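Local coordinates for protein GDP-mannose-dependent alpha-(1-6)-phosphatidylinositol monomannoside mannosyltransferase (Corynebacterium glutamicum, PDB 3OKP) that is a GT-B-fold mannosyltransferase built of two parallel-sheet domains of Rossmann type, at residues I87-F92 with K112-T117. Sequence-based numbering, arbitrary orientation.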
ATOM      1  N   ILE A  87     -10.873 -19.900 -19.428  1.00 16.05           N
ATOM      2  CA  ILE A  87     -10.842 -19.017 -18.266  1.00 14.57           C
ATOM      3  C   ILE A  87     -12.175 -18.994 -17.514  1.00 14.36           C
ATOM      4  O   ILE A  87     -13.239 -18.815 -18.113  1.00 14.29           O
ATOM      5  CB  ILE A  87     -10.422 -17.574 -18.683  1.00 14.03           C
ATOM      6  CG1 ILE A  87      -8.990 -17.551 -19.252  1.00 13.38           C
ATOM      7  CG2 ILE A  87     -10.590 -16.586 -17.532  1.00 13.28           C
ATOM      8  CD1 ILE A  87      -7.890 -18.030 -18.299  1.00 12.66           C
ATOM      9  N   ASP A  88     -12.092 -19.178 -16.197  1.00 13.72           N
ATOM     10  CA  ASP A  88     -13.244 -19.135 -15.303  1.00 13.48           C
ATOM     11  C   ASP A  88     -13.447 -17.740 -14.718  1.00 12.77           C
ATOM     12  O   ASP A  88     -14.567 -17.228 -14.703  1.00 13.04           O
ATOM     13  CB  ASP A  88     -13.066 -20.150 -14.165  1.00 13.83           C
ATOM     14  CG  ASP A  88     -12.905 -21.571 -14.672  1.00 14.35           C
ATOM     15  OD1 ASP A  88     -13.883 -22.122 -15.220  1.00 14.08           O
ATOM     16  OD2 ASP A  88     -11.802 -22.136 -14.518  1.00 14.09           O
ATOM     17  N   ASN A  89     -12.361 -17.141 -14.229  1.00 11.95           N
ATOM     18  CA  ASN A  89     -12.398 -15.808 -13.621  1.00 11.21           C
ATOM     19  C   ASN A  89     -11.684 -14.781 -14.479  1.00 10.62           C
ATOM     20  O   ASN A  89     -10.600 -15.043 -14.992  1.00 10.48           O
ATOM     21  CB  ASN A  89     -11.729 -15.802 -12.238  1.00 10.89           C
ATOM     22  CG  ASN A  89     -12.224 -16.907 -11.329  1.00 11.16           C
ATOM     23  OD1 ASN A  89     -13.425 -17.060 -11.104  1.00 11.37           O
ATOM     24  ND2 ASN A  89     -11.289 -17.670 -10.778  1.00 11.20           N
ATOM     25  N   VAL A  90     -12.289 -13.606 -14.612  1.00 10.37           N
ATOM     26  CA  VAL A  90     -11.619 -12.463 -15.224  1.00  9.88           C
ATOM     27  C   VAL A  90     -11.429 -11.390 -14.156  1.00  9.76           C
ATOM     28  O   VAL A  90     -12.401 -10.886 -13.581  1.00  9.95           O
ATOM     29  CB  VAL A  90     -12.398 -11.913 -16.446  1.00 10.03           C
ATOM     30  CG1 VAL A  90     -11.751 -10.634 -16.984  1.00  9.43           C
ATOM     31  CG2 VAL A  90     -12.464 -12.961 -17.540  1.00 10.07           C
ATOM     32  N   TRP A  91     -10.169 -11.070 -13.884  1.00  9.40           N
ATOM     33  CA  TRP A  91      -9.815 -10.123 -12.839  1.00  9.24           C
ATOM     34  C   TRP A  91      -9.184  -8.871 -13.444  1.00  9.18           C
ATOM     35  O   TRP A  91      -8.066  -8.914 -13.959  1.00  8.98           O
ATOM     36  CB  TRP A  91      -8.873 -10.789 -11.823  1.00  9.21           C
ATOM     37  CG  TRP A  91      -8.415  -9.919 -10.677  1.00  8.99           C
ATOM     38  CD1 TRP A  91      -9.019  -8.786 -10.201  1.00  8.86           C
ATOM     39  CD2 TRP A  91      -7.275 -10.145  -9.836  1.00  8.87           C
ATOM     40  NE1 TRP A  91      -8.311  -8.283  -9.134  1.00  8.87           N
ATOM     41  CE2 TRP A  91      -7.240  -9.099  -8.885  1.00  8.77           C
ATOM     42  CE3 TRP A  91      -6.273 -11.127  -9.798  1.00  9.09           C
ATOM     43  CZ2 TRP A  91      -6.243  -9.004  -7.908  1.00  9.16           C
ATOM     44  CZ3 TRP A  91      -5.279 -11.033  -8.823  1.00  9.21           C
ATOM     45  CH2 TRP A  91      -5.274  -9.976  -7.892  1.00  9.18           C
ATOM     46  N   PHE A  92      -9.924  -7.767 -13.395  1.00  9.32           N
ATOM     47  CA  PHE A  92      -9.390  -6.469 -13.788  1.00  9.69           C
ATOM     48  C   PHE A  92      -8.608  -5.900 -12.609  1.00  9.94           C
ATOM     49  O   PHE A  92      -9.192  -5.527 -11.584  1.00  9.78           O
ATOM     50  CB  PHE A  92     -10.509  -5.518 -14.231  1.00  9.59           C
ATOM     51  CG  PHE A  92     -11.272  -6.000 -15.438  1.00  9.71           C
ATOM     52  CD1 PHE A  92     -10.781  -5.782 -16.722  1.00  9.44           C
ATOM     53  CD2 PHE A  92     -12.479  -6.677 -15.289  1.00  9.50           C
ATOM     54  CE1 PHE A  92     -11.478  -6.234 -17.842  1.00  9.36           C
ATOM     55  CE2 PHE A  92     -13.183  -7.130 -16.402  1.00 10.06           C
ATOM     56  CZ  PHE A  92     -12.681  -6.909 -17.681  1.00  9.65           C
ATOM     57  N   LYS A 112     -17.188 -15.646 -13.555  1.00 12.71           N
ATOM     58  CA  LYS A 112     -16.981 -14.660 -12.501  1.00 12.43           C
ATOM     59  C   LYS A 112     -16.095 -13.515 -12.983  1.00 11.86           C
ATOM     60  O   LYS A 112     -15.030 -13.744 -13.566  1.00 11.46           O
ATOM     61  CB  LYS A 112     -16.355 -15.309 -11.261  1.00 12.32           C
ATOM     62  CG  LYS A 112     -16.329 -14.401 -10.035  1.00 12.13           C
ATOM     63  CD  LYS A 112     -15.575 -15.029  -8.866  1.00 12.58           C
ATOM     64  CE  LYS A 112     -16.272 -16.284  -8.354  1.00 13.84           C
ATOM     65  NZ  LYS A 112     -15.667 -16.759  -7.085  1.00 15.17           N
ATOM     66  N   VAL A 113     -16.545 -12.288 -12.737  1.00 11.69           N
ATOM     67  CA  VAL A 113     -15.753 -11.098 -13.029  1.00 11.44           C
ATOM     68  C   VAL A 113     -15.400 -10.379 -11.730  1.00 11.23           C
ATOM     69  O   VAL A 113     -16.274 -10.068 -10.918  1.00 11.35           O
ATOM     70  CB  VAL A 113     -16.479 -10.128 -14.001  1.00 11.59           C
ATOM     71  CG1 VAL A 113     -15.657  -8.854 -14.206  1.00 11.48           C
ATOM     72  CG2 VAL A 113     -16.745 -10.805 -15.339  1.00 12.13           C
ATOM     73  N   ILE A 114     -14.105 -10.140 -11.542  1.00 10.93           N
ATOM     74  CA  ILE A 114     -13.591  -9.428 -10.380  1.00 10.82           C
ATOM     75  C   ILE A 114     -12.906  -8.151 -10.857  1.00 10.55           C
ATOM     76  O   ILE A 114     -12.234  -8.154 -11.888  1.00 10.27           O
ATOM     77  CB  ILE A 114     -12.573 -10.289  -9.568  1.00 10.70           C
ATOM     78  CG1 ILE A 114     -13.135 -11.682  -9.251  1.00 11.37           C
ATOM     79  CG2 ILE A 114     -12.162  -9.594  -8.275  1.00 10.53           C
ATOM     80  CD1 ILE A 114     -12.684 -12.764 -10.208  1.00 10.68           C
ATOM     81  N   ALA A 115     -13.096  -7.061 -10.115  1.00 10.70           N
ATOM     82  CA  ALA A 115     -12.355  -5.824 -10.353  1.00 10.68           C
ATOM     83  C   ALA A 115     -11.837  -5.250  -9.034  1.00 10.87           C
ATOM     84  O   ALA A 115     -12.572  -5.187  -8.043  1.00 10.95           O
ATOM     85  CB  ALA A 115     -13.222  -4.804 -11.090  1.00 10.80           C
ATOM     86  N   SER A 116     -10.569  -4.845  -9.028  1.00 10.89           N
ATOM     87  CA  SER A 116      -9.939  -4.278  -7.834  1.00 11.36           C
ATOM     88  C   SER A 116      -9.873  -2.757  -7.892  1.00 11.69           C
ATOM     89  O   SER A 116      -9.404  -2.183  -8.874  1.00 11.71           O
ATOM     90  CB  SER A 116      -8.533  -4.857  -7.623  1.00 11.19           C
ATOM     91  OG  SER A 116      -8.583  -6.226  -7.251  1.00 11.41           O
ATOM     92  N   THR A 117     -10.359  -2.111  -6.837  1.00 12.26           N
ATOM     93  CA  THR A 117     -10.220  -0.667  -6.693  1.00 12.80           C
ATOM     94  C   THR A 117      -8.990  -0.366  -5.853  1.00 13.39           C
ATOM     95  O   THR A 117      -8.505  -1.230  -5.112  1.00 13.16           O
ATOM     96  CB  THR A 117     -11.456  -0.016  -6.037  1.00 13.03           C
ATOM     97  OG1 THR A 117     -11.631  -0.534  -4.712  1.00 12.69           O
ATOM     98  CG2 THR A 117     -12.710  -0.271  -6.869  1.00 12.70           C
TER
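W91 and S116 meet on one face of a pair of parallel neighbours, the strands 89-92 and 112-116. The indole NE1 gives its hydrogen to S116 OG at 2.8 Å, and the hydroxyl lies in the ring plane. W91 CG stands anti to the backbone N (chi1 180°), and a small chi2 (22°) turns the pyrrole edge, CD1 and NE1, toward I114 and S116. Tryptophan suits this place because a large flat ring can pack in the interior while its one polar atom is satisfied; small S116 leaves room for the ring edge, and its OG also bonds T145 OG1 on the next strand. I114 fills the hollow between W91 and N89: its CG2 presses on W91 CD1 at 3.8 Å, while its other branch carries CD1 back to N89 CB at 3.8 Å. Branching at CB lets one residue touch both neighbours. Beside N89, its register partner K112 runs alongside the amide, with CB 3.4 Å from N89 OD1. Buried N89 uses both ends, OD1 with R5, ND2 with L376 O and T7 OG1; the long lysine chain carries NZ out to the carbonyls of I375 and S378. On the other face these strands contribute V90, F92, V113 and A115, all apolar. There the edge of the F92 ring takes V113 CG1 at 3.7 Å from CE2, and the lone methyl of A115 sits against F92 CB at 4.2 Å, a small side chain beside a bulky ring. Helix 102-107 packs here, its A102 touching both F92 and V113. The backbone ladder binds V90 and F92 to residues on either side of their partners, with I114 N to V90 O the straightest bond (2.8 Å, 173°). The two strands and helix 102-107 form a beta-alpha-beta unit in the centre of a seven-stranded parallel sheet, the Rossmann-like core of the N-terminal domain in a GT-B glycosyltransferase.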